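Neuraminidase (Influenza A virus, PDB 4GDI) forms a tetrameric, neuraminidase-like beta-propeller ectodomain with a diverged putative active site, so that removal of terminal sialic acids is uncertain. Local coordinates at residues A[55-60]-A[86-91]; A[201-204]-A[209-212]; A[224-229]-A[271-276]. All blocks are in the same frame, centred on the assembly; numbering follows the deposited sequence.

Contact 1 (A[55-60]-A[86-91]); sequences KFFIAY and SASTLS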
loop_
_atom_site.group_PDB
_atom_site.type_symbol
_atom_site.label_atom_id
_atom_site.label_comp_id
_atom_site.label_asym_id
_atom_site.label_seq_id
_atom_site.Cartn_x
_atom_site.Cartn_y
_atom_site.Cartn_z
ATOM N N LYS A 55 -6.145 -0.030 14.932
ATOM C CA LYS A 55 -5.637 0.599 16.136
ATOM C C LYS A 55 -5.724 2.110 15.963
ATOM O O LYS A 55 -5.106 2.676 15.062
ATOM C CB LYS A 55 -4.184 0.179 16.377
ATOM C CG LYS A 55 -3.527 0.886 17.555
ATOM C CD LYS A 55 -2.156 0.298 17.875
ATOM C CE LYS A 55 -1.065 1.357 17.781
ATOM N NZ LYS A 55 0.298 0.771 17.666
ATOM N N PHE A 56 -6.509 2.752 16.822
ATOM C CA PHE A 56 -6.568 4.200 16.904
ATOM C C PHE A 56 -5.687 4.624 18.079
ATOM O O PHE A 56 -5.703 3.980 19.123
ATOM C CB PHE A 56 -8.005 4.668 17.140
ATOM C CG PHE A 56 -8.908 4.477 15.956
ATOM C CD1 PHE A 56 -9.449 3.242 15.685
ATOM C CD2 PHE A 56 -9.228 5.540 15.131
ATOM C CE1 PHE A 56 -10.274 3.065 14.609
ATOM C CE2 PHE A 56 -10.059 5.363 14.053
ATOM C CZ PHE A 56 -10.572 4.135 13.790
ATOM N N PHE A 57 -4.947 5.714 17.921
ATOM C CA PHE A 57 -3.999 6.127 18.946
ATOM C C PHE A 57 -3.518 7.564 18.792
ATOM O O PHE A 57 -3.585 8.143 17.706
ATOM C CB PHE A 57 -2.787 5.190 18.950
ATOM C CG PHE A 57 -1.971 5.234 17.686
ATOM C CD1 PHE A 57 -2.292 4.434 16.609
ATOM C CD2 PHE A 57 -0.860 6.057 17.592
ATOM C CE1 PHE A 57 -1.535 4.473 15.444
ATOM C CE2 PHE A 57 -0.096 6.095 16.432
ATOM C CZ PHE A 57 -0.433 5.304 15.362
ATOM N N ILE A 58 -3.038 8.141 19.894
ATOM C CA ILE A 58 -2.417 9.451 19.842
ATOM C C ILE A 58 -0.923 9.215 19.644
ATOM O O ILE A 58 -0.307 8.457 20.402
ATOM C CB ILE A 58 -2.653 10.257 21.135
ATOM C CG1 ILE A 58 -4.139 10.277 21.512
ATOM C CG2 ILE A 58 -2.134 11.677 20.980
ATOM C CD1 ILE A 58 -5.050 10.848 20.431
ATOM N N ALA A 59 -0.337 9.847 18.630
ATOM C CA ALA A 59 1.104 9.713 18.392
ATOM C C ALA A 59 1.863 10.668 19.297
ATOM O O ALA A 59 1.430 11.801 19.505
ATOM C CB ALA A 59 1.441 10.012 16.945
ATOM N N TYR A 60 2.992 10.223 19.835
ATOM C CA TYR A 60 3.820 11.121 20.626
ATOM C C TYR A 60 5.278 11.135 20.200
ATOM O O TYR A 60 6.070 11.927 20.725
ATOM C CB TYR A 60 3.718 10.812 22.114
ATOM C CG TYR A 60 4.377 9.540 22.546
ATOM C CD1 TYR A 60 5.731 9.513 22.880
ATOM C CD2 TYR A 60 3.648 8.367 22.654
ATOM C CE1 TYR A 60 6.338 8.348 23.292
ATOM C CE2 TYR A 60 4.250 7.192 23.065
ATOM C CZ TYR A 60 5.589 7.187 23.388
ATOM O OH TYR A 60 6.176 6.010 23.797
ATOM N N SER A 86 -0.656 -4.536 11.039
ATOM C CA SER A 86 0.575 -3.830 10.690
ATOM C C SER A 86 1.145 -3.055 11.870
ATOM O O SER A 86 0.407 -2.553 12.722
ATOM C CB SER A 86 0.326 -2.851 9.535
ATOM O OG SER A 86 -0.290 -3.501 8.436
ATOM N N ALA A 87 2.461 -2.967 11.915
ATOM C CA ALA A 87 3.135 -2.014 12.783
ATOM C C ALA A 87 2.823 -0.590 12.325
ATOM O O ALA A 87 2.615 -0.330 11.135
ATOM C CB ALA A 87 4.636 -2.252 12.756
ATOM N N SER A 88 2.794 0.329 13.281
ATOM C CA SER A 88 2.524 1.732 13.004
ATOM C C SER A 88 3.786 2.459 12.510
ATOM O O SER A 88 4.699 2.772 13.275
ATOM C CB SER A 88 1.940 2.406 14.246
ATOM O OG SER A 88 0.622 1.924 14.535
ATOM N N THR A 89 3.830 2.695 11.209
ATOM C CA THR A 89 4.929 3.410 10.586
ATOM C C THR A 89 4.360 4.489 9.682
ATOM O O THR A 89 3.156 4.545 9.457
ATOM C CB THR A 89 5.747 2.488 9.685
ATOM O OG1 THR A 89 4.980 2.209 8.502
ATOM C CG2 THR A 89 6.094 1.190 10.406
ATOM N N LEU A 90 5.243 5.310 9.127
ATOM C CA LEU A 90 4.845 6.397 8.245
ATOM C C LEU A 90 4.124 5.915 6.992
ATOM O O LEU A 90 3.349 6.658 6.393
ATOM C CB LEU A 90 6.076 7.197 7.829
ATOM C CG LEU A 90 6.734 8.008 8.939
ATOM C CD1 LEU A 90 7.968 8.700 8.381
ATOM C CD2 LEU A 90 5.740 9.018 9.528
ATOM N N SER A 91 4.386 4.678 6.593
ATOM C CA SER A 91 3.769 4.116 5.396
ATOM C C SER A 91 2.424 3.451 5.689
ATOM O O SER A 91 1.583 3.332 4.804
ATOM C CB SER A 91 4.697 3.072 4.759
ATOM O OG SER A 91 6.016 3.566 4.629
#
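Lys55 and Phe57, two residues apart on strand 55-60, both meet Ser88 of the irregular segment 86-91, and the two backbones themselves stay well separated. The closest pair of CA atoms, those of Lys55 and Ser88, is 8.8 Å apart, too far for backbone pairing, and the 97 Å² buried between the segments is a side-chain interface. Lys55, Phe57 and Ser88 each direct their CB toward the other segment, and all three are buried. The lysine sets out with CG anti to its backbone N (chi1 175°), then bends at chi3 (121°), which brings the ammonium end in at the serine hydroxyl. NZ lies 3.4 Å from Ser88 OG, a weak hydrogen bond, and CE of the same lysine approaches that oxygen at 3.7 Å. Phe57 comes to the same oxygen with one corner of its ring: CE1 lies 3.5 Å from Ser88 OG and CZ lies 3.9 Å from Ser88 CB. The serine sits obliquely to the ring, so this is plain van der Waals contact. Ser88 OG has its stronger polar partner in Thr82 OG1 of strand 78-83, with Lys55 of strand 53-64 a weak second; Lys55 NZ also makes a weak bond to Ser41 OG. Further along the loop, Thr89 OG1 accepts from Ser91 N at 3.2 Å, forming an ST turn. Strand 53-64 runs between strands 39-42 and 78-83 of a propeller sheet, pairing with 78-83 through Lys55 to Thr82 and Phe57 to Tyr80, while the loop beyond Ser88 packs Leu90 on Pro35 of a second subunit.

Contact 2 (A[201-204]-A[209-212]); sequences TCYT and IKCT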
loop_
_atom_site.group_PDB
_atom_site.type_symbol
_atom_site.label_atom_id
_atom_site.label_comp_id
_atom_site.label_asym_id
_atom_site.label_seq_id
_atom_site.Cartn_x
_atom_site.Cartn_y
_atom_site.Cartn_z
ATOM N N THR A 201 -15.123 2.301 28.849
ATOM C CA THR A 201 -14.954 1.356 27.769
ATOM C C THR A 201 -16.225 0.510 27.712
ATOM O O THR A 201 -16.713 0.013 28.736
ATOM C CB THR A 201 -13.667 0.506 27.932
ATOM O OG1 THR A 201 -13.563 -0.464 26.884
ATOM C CG2 THR A 201 -13.640 -0.235 29.289
ATOM N N CYS A 202 -16.779 0.365 26.512
ATOM C CA CYS A 202 -18.170 -0.068 26.363
ATOM C C CYS A 202 -18.341 -1.130 25.280
ATOM O O CYS A 202 -17.485 -1.287 24.400
ATOM C CB CYS A 202 -19.047 1.126 25.951
ATOM S SG CYS A 202 -18.949 2.645 26.945
ATOM N N TYR A 203 -19.470 -1.831 25.338
ATOM C CA TYR A 203 -19.887 -2.735 24.275
ATOM C C TYR A 203 -21.402 -2.657 24.221
ATOM O O TYR A 203 -22.023 -2.052 25.100
ATOM C CB TYR A 203 -19.406 -4.170 24.513
ATOM C CG TYR A 203 -19.962 -4.792 25.760
ATOM C CD1 TYR A 203 -19.316 -4.631 26.985
ATOM C CD2 TYR A 203 -21.132 -5.542 25.724
ATOM C CE1 TYR A 203 -19.821 -5.203 28.143
ATOM C CE2 TYR A 203 -21.645 -6.125 26.877
ATOM C CZ TYR A 203 -20.983 -5.942 28.081
ATOM O OH TYR A 203 -21.490 -6.502 29.219
ATOM N N THR A 204 -21.996 -3.226 23.176
ATOM C CA THR A 204 -23.446 -3.236 23.059
ATOM C C THR A 204 -23.995 -4.643 22.805
ATOM O O THR A 204 -23.379 -5.460 22.120
ATOM C CB THR A 204 -23.928 -2.304 21.946
ATOM O OG1 THR A 204 -25.362 -2.313 21.919
ATOM C CG2 THR A 204 -23.391 -2.750 20.604
ATOM N N ILE A 209 -26.340 -0.553 26.120
ATOM C CA ILE A 209 -24.942 -0.186 26.073
ATOM C C ILE A 209 -24.446 -0.403 27.500
ATOM O O ILE A 209 -25.076 0.044 28.451
ATOM C CB ILE A 209 -24.723 1.284 25.646
ATOM C CG1 ILE A 209 -25.361 1.587 24.273
ATOM C CG2 ILE A 209 -23.210 1.615 25.607
ATOM C CD1 ILE A 209 -26.869 1.762 24.302
ATOM N N LYS A 210 -23.342 -1.123 27.644
ATOM C CA LYS A 210 -22.770 -1.377 28.944
ATOM C C LYS A 210 -21.327 -0.913 28.939
ATOM O O LYS A 210 -20.571 -1.267 28.029
ATOM C CB LYS A 210 -22.855 -2.871 29.239
ATOM C CG LYS A 210 -24.296 -3.331 29.432
ATOM C CD LYS A 210 -24.382 -4.806 29.674
ATOM C CE LYS A 210 -25.817 -5.302 29.545
ATOM N NZ LYS A 210 -25.817 -6.780 29.666
ATOM N N CYS A 211 -20.947 -0.124 29.947
ATOM C CA CYS A 211 -19.615 0.468 30.001
ATOM C C CYS A 211 -18.976 0.246 31.373
ATOM O O CYS A 211 -19.658 0.225 32.399
ATOM C CB CYS A 211 -19.687 1.978 29.780
ATOM S SG CYS A 211 -20.494 2.513 28.297
ATOM N N THR A 212 -17.665 0.099 31.388
ATOM C CA THR A 212 -16.932 0.058 32.632
ATOM C C THR A 212 -16.151 1.339 32.742
ATOM O O THR A 212 -15.546 1.785 31.765
ATOM C CB THR A 212 -15.942 -1.090 32.707
ATOM O OG1 THR A 212 -16.630 -2.323 32.527
ATOM C CG2 THR A 212 -15.255 -1.098 34.105
#
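The Tyr203 ring receives the aliphatic part of Lys210 over one face: CB of Lys210 stands 3.7 Å above the ring plane, offset toward the rim, and lies 26° off the normal drawn from the ring centroid, a CH-pi contact. Farther out, Lys210 CD passes 3.4 Å from Tyr203 OH. Phe323 meets the tyrosine ring edge-to-face. With chi1 of 62°, Tyr203 CG is set between the backbone N and the carbonyl carbon, and the ring lies across toward the neighbouring strand with one face turned to Lys210 CB. The polar ends of both side chains converge on Glu274 OE2, which takes a hydrogen bond from Tyr203 OH and a salt bridge from Lys210 NZ.

The backbones form an antiparallel hairpin, their axes 158° apart in direction. Tyr203 and Lys210 are a hydrogen-bonded pair, Tyr203 N to Lys210 O and Lys210 N to Tyr203 O both measuring 3.0 Å, as are Thr201 and Thr212, with Thr212 N 2.8 Å from Thr201 O. Between these lies the non-hydrogen-bonded pair Cys202 and Cys211, whose CA atoms approach to 4.0 Å. A disulfide spans this pair across the two strands, Cys202 SG to Cys211 SG 2.1 Å, and Ile209 CG2 rests 4.2 Å from Cys202 CB on the same face.

Strand 200-205 is the first, inner edge strand of a four-stranded propeller blade, and 208-214 is flanked by it and by 224-228. The cystine face packs against Ile153 and Ile155 of strand 153-155, whereas Thr201 OG1 on the opposite face bonds to Phe323 N of strand 317-324.

Contact 3 (A[224-229]-A[271-276]); sequences LLRFTK and ILDEKP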
loop_
_atom_site.group_PDB
_atom_site.type_symbol
_atom_site.label_atom_id
_atom_site.label_comp_id
_atom_site.label_asym_id
_atom_site.label_seq_id
_atom_site.Cartn_x
_atom_site.Cartn_y
_atom_site.Cartn_z
ATOM N N LEU A 224 -19.845 0.726 37.097
ATOM C CA LEU A 224 -20.408 0.230 35.848
ATOM C C LEU A 224 -21.607 1.030 35.418
ATOM O O LEU A 224 -22.416 1.466 36.238
ATOM C CB LEU A 224 -20.833 -1.226 36.007
ATOM C CG LEU A 224 -19.688 -2.137 36.424
ATOM C CD1 LEU A 224 -20.209 -3.513 36.757
ATOM C CD2 LEU A 224 -18.644 -2.210 35.304
ATOM N N LEU A 225 -21.738 1.205 34.111
ATOM C CA LEU A 225 -22.859 1.951 33.578
ATOM C C LEU A 225 -23.625 1.054 32.609
ATOM O O LEU A 225 -23.025 0.359 31.797
ATOM C CB LEU A 225 -22.356 3.212 32.878
ATOM C CG LEU A 225 -23.353 4.011 32.043
ATOM C CD1 LEU A 225 -24.398 4.715 32.894
ATOM C CD2 LEU A 225 -22.583 5.008 31.168
ATOM N N ARG A 226 -24.947 1.061 32.727
ATOM C CA ARG A 226 -25.818 0.376 31.783
ATOM C C ARG A 226 -26.804 1.405 31.297
ATOM O O ARG A 226 -27.428 2.090 32.111
ATOM C CB ARG A 226 -26.598 -0.747 32.474
ATOM C CG ARG A 226 -25.721 -1.835 33.084
ATOM C CD ARG A 226 -26.440 -2.510 34.240
ATOM N NE ARG A 226 -25.633 -3.565 34.841
ATOM C CZ ARG A 226 -25.970 -4.219 35.943
ATOM N NH1 ARG A 226 -27.088 -3.911 36.590
ATOM N NH2 ARG A 226 -25.187 -5.181 36.404
ATOM N N PHE A 227 -26.948 1.538 29.986
ATOM C CA PHE A 227 -27.915 2.483 29.460
ATOM C C PHE A 227 -28.548 2.020 28.159
ATOM O O PHE A 227 -28.055 1.099 27.519
ATOM C CB PHE A 227 -27.311 3.894 29.359
ATOM C CG PHE A 227 -26.270 4.080 28.280
ATOM C CD1 PHE A 227 -26.634 4.511 27.013
ATOM C CD2 PHE A 227 -24.915 3.921 28.559
ATOM C CE1 PHE A 227 -25.681 4.733 26.033
ATOM C CE2 PHE A 227 -23.956 4.150 27.583
ATOM C CZ PHE A 227 -24.337 4.559 26.318
ATOM N N THR A 228 -29.684 2.625 27.826
ATOM C CA THR A 228 -30.453 2.265 26.645
ATOM C C THR A 228 -30.259 3.279 25.522
ATOM O O THR A 228 -29.674 4.362 25.717
ATOM C CB THR A 228 -31.958 2.198 26.948
ATOM O OG1 THR A 228 -32.470 3.525 27.157
ATOM C CG2 THR A 228 -32.253 1.336 28.192
ATOM N N LYS A 229 -30.766 2.928 24.348
ATOM C CA LYS A 229 -30.811 3.842 23.216
ATOM C C LYS A 229 -31.561 5.125 23.549
ATOM O O LYS A 229 -31.382 6.126 22.883
ATOM C CB LYS A 229 -31.507 3.177 22.025
ATOM C CG LYS A 229 -30.591 2.429 21.094
ATOM C CD LYS A 229 -31.340 2.032 19.825
ATOM C CE LYS A 229 -31.169 3.075 18.723
ATOM N NZ LYS A 229 -32.165 2.901 17.635
ATOM N N ILE A 271 -15.013 -4.728 32.751
ATOM C CA ILE A 271 -15.742 -5.856 33.350
ATOM C C ILE A 271 -16.829 -6.260 32.354
ATOM O O ILE A 271 -17.631 -5.422 31.948
ATOM C CB ILE A 271 -16.408 -5.450 34.690
ATOM C CG1 ILE A 271 -15.338 -5.157 35.753
ATOM C CG2 ILE A 271 -17.400 -6.521 35.170
ATOM C CD1 ILE A 271 -15.893 -4.836 37.120
ATOM N N LEU A 272 -16.843 -7.518 31.926
ATOM C CA LEU A 272 -17.939 -8.003 31.093
ATOM C C LEU A 272 -19.168 -8.202 31.964
ATOM O O LEU A 272 -19.249 -9.151 32.740
ATOM C CB LEU A 272 -17.573 -9.300 30.383
ATOM C CG LEU A 272 -18.544 -9.788 29.303
ATOM C CD1 LEU A 272 -18.660 -8.779 28.185
ATOM C CD2 LEU A 272 -18.091 -11.132 28.736
ATOM N N ASP A 273 -20.127 -7.303 31.793
ATOM C CA ASP A 273 -21.268 -7.168 32.686
ATOM C C ASP A 273 -22.445 -7.992 32.153
ATOM O O ASP A 273 -23.442 -7.450 31.684
ATOM C CB ASP A 273 -21.616 -5.682 32.808
ATOM C CG ASP A 273 -22.779 -5.415 33.734
ATOM O OD1 ASP A 273 -23.188 -6.323 34.501
ATOM O OD2 ASP A 273 -23.279 -4.272 33.690
ATOM N N GLU A 274 -22.276 -9.310 32.241
ATOM C CA GLU A 274 -23.262 -10.289 31.819
ATOM C C GLU A 274 -23.452 -11.348 32.923
ATOM O O GLU A 274 -22.984 -11.192 34.047
ATOM C CB GLU A 274 -22.780 -10.959 30.529
ATOM C CG GLU A 274 -22.483 -9.974 29.412
ATOM C CD GLU A 274 -23.746 -9.314 28.895
ATOM O OE1 GLU A 274 -24.781 -10.014 28.875
ATOM O OE2 GLU A 274 -23.718 -8.115 28.524
ATOM N N LYS A 275 -24.145 -12.422 32.587
ATOM C CA LYS A 275 -24.248 -13.578 33.458
ATOM C C LYS A 275 -23.907 -14.808 32.633
ATOM O O LYS A 275 -24.689 -15.208 31.777
ATOM C CB LYS A 275 -25.664 -13.720 34.008
ATOM C CG LYS A 275 -26.063 -12.654 35.012
ATOM C CD LYS A 275 -27.341 -13.058 35.740
ATOM C CE LYS A 275 -27.921 -11.888 36.510
ATOM N NZ LYS A 275 -29.411 -11.915 36.502
ATOM N N PRO A 276 -22.733 -15.405 32.866
ATOM C CA PRO A 276 -21.682 -15.010 33.808
ATOM C C PRO A 276 -21.024 -13.684 33.469
ATOM O O PRO A 276 -21.012 -13.276 32.304
ATOM C CB PRO A 276 -20.636 -16.116 33.640
ATOM C CG PRO A 276 -21.393 -17.280 33.109
ATOM C CD PRO A 276 -22.404 -16.673 32.195
HETATM O O HOH W 1 -21.585 -2.400 32.572
#
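A side-on arginine-carboxylate salt bridge fastens the third strand of a propeller blade, 224-228, to the irregular segment 271-276 that precedes strand 277-281. Arg226 and Asp273 supply it. NE of Arg226 donates to Asp273 OD2 at 2.7 Å with an almost straight N-H...O angle of 177°, and the oxygen lies within 2° of the guanidinium plane. NH2 of Arg226 reaches Asp273 OD1 at 3.0 Å, somewhat tilted from that plane. Both carboxylate oxygens use their syn lone pairs, and the two flat groups are nearly coplanar, an arrangement that fixes the rotation of both.

The arginine chain is extended from CG to NE, which carries its end to the loop although its CB does not point there. Asp273 stands at the centre of an inverse gamma turn with its CB toward the strand, and CG anti to the backbone N (chi1 -179°) continues that direction. The remaining nitrogen, NH1, is engaged by Glu301 and Gln234, so carboxylates of two residues, Asp273 and Glu301, probably offset the positive charge.

Beside the salt bridge, Leu224 CD2 packs on Ile271 CB at 4.0 Å, the side chains crossing at about a right angle. A water lies between the segments, 3.2 Å from Leu225 O and 2.8 Å from Asp273 OD2, the same oxygen that Arg226 NE holds.

Followed from the N terminus, contact 1 comes first: it closes the 25 residues between 55-60 and 86-91, bringing the loop after strand 78-83 back beside strand 53-64. Contact 2 then closes the tight turn of the hairpin 200-205/208-214, and contact 3 spans the 41 residues from 224-229 to 271-276, tying the third strand of the same blade to the loop before strand 277-281. The three lie in series, none nested or crossing. Contacts 2 and 3, centres about 6 Å apart, meet through neighbouring strands 208-214 and 224-228, where Ile209 N probably hydrogen-bonds Phe227 O. Contact 1 belongs to a different blade, its centre about 25 Å from that of contact 2.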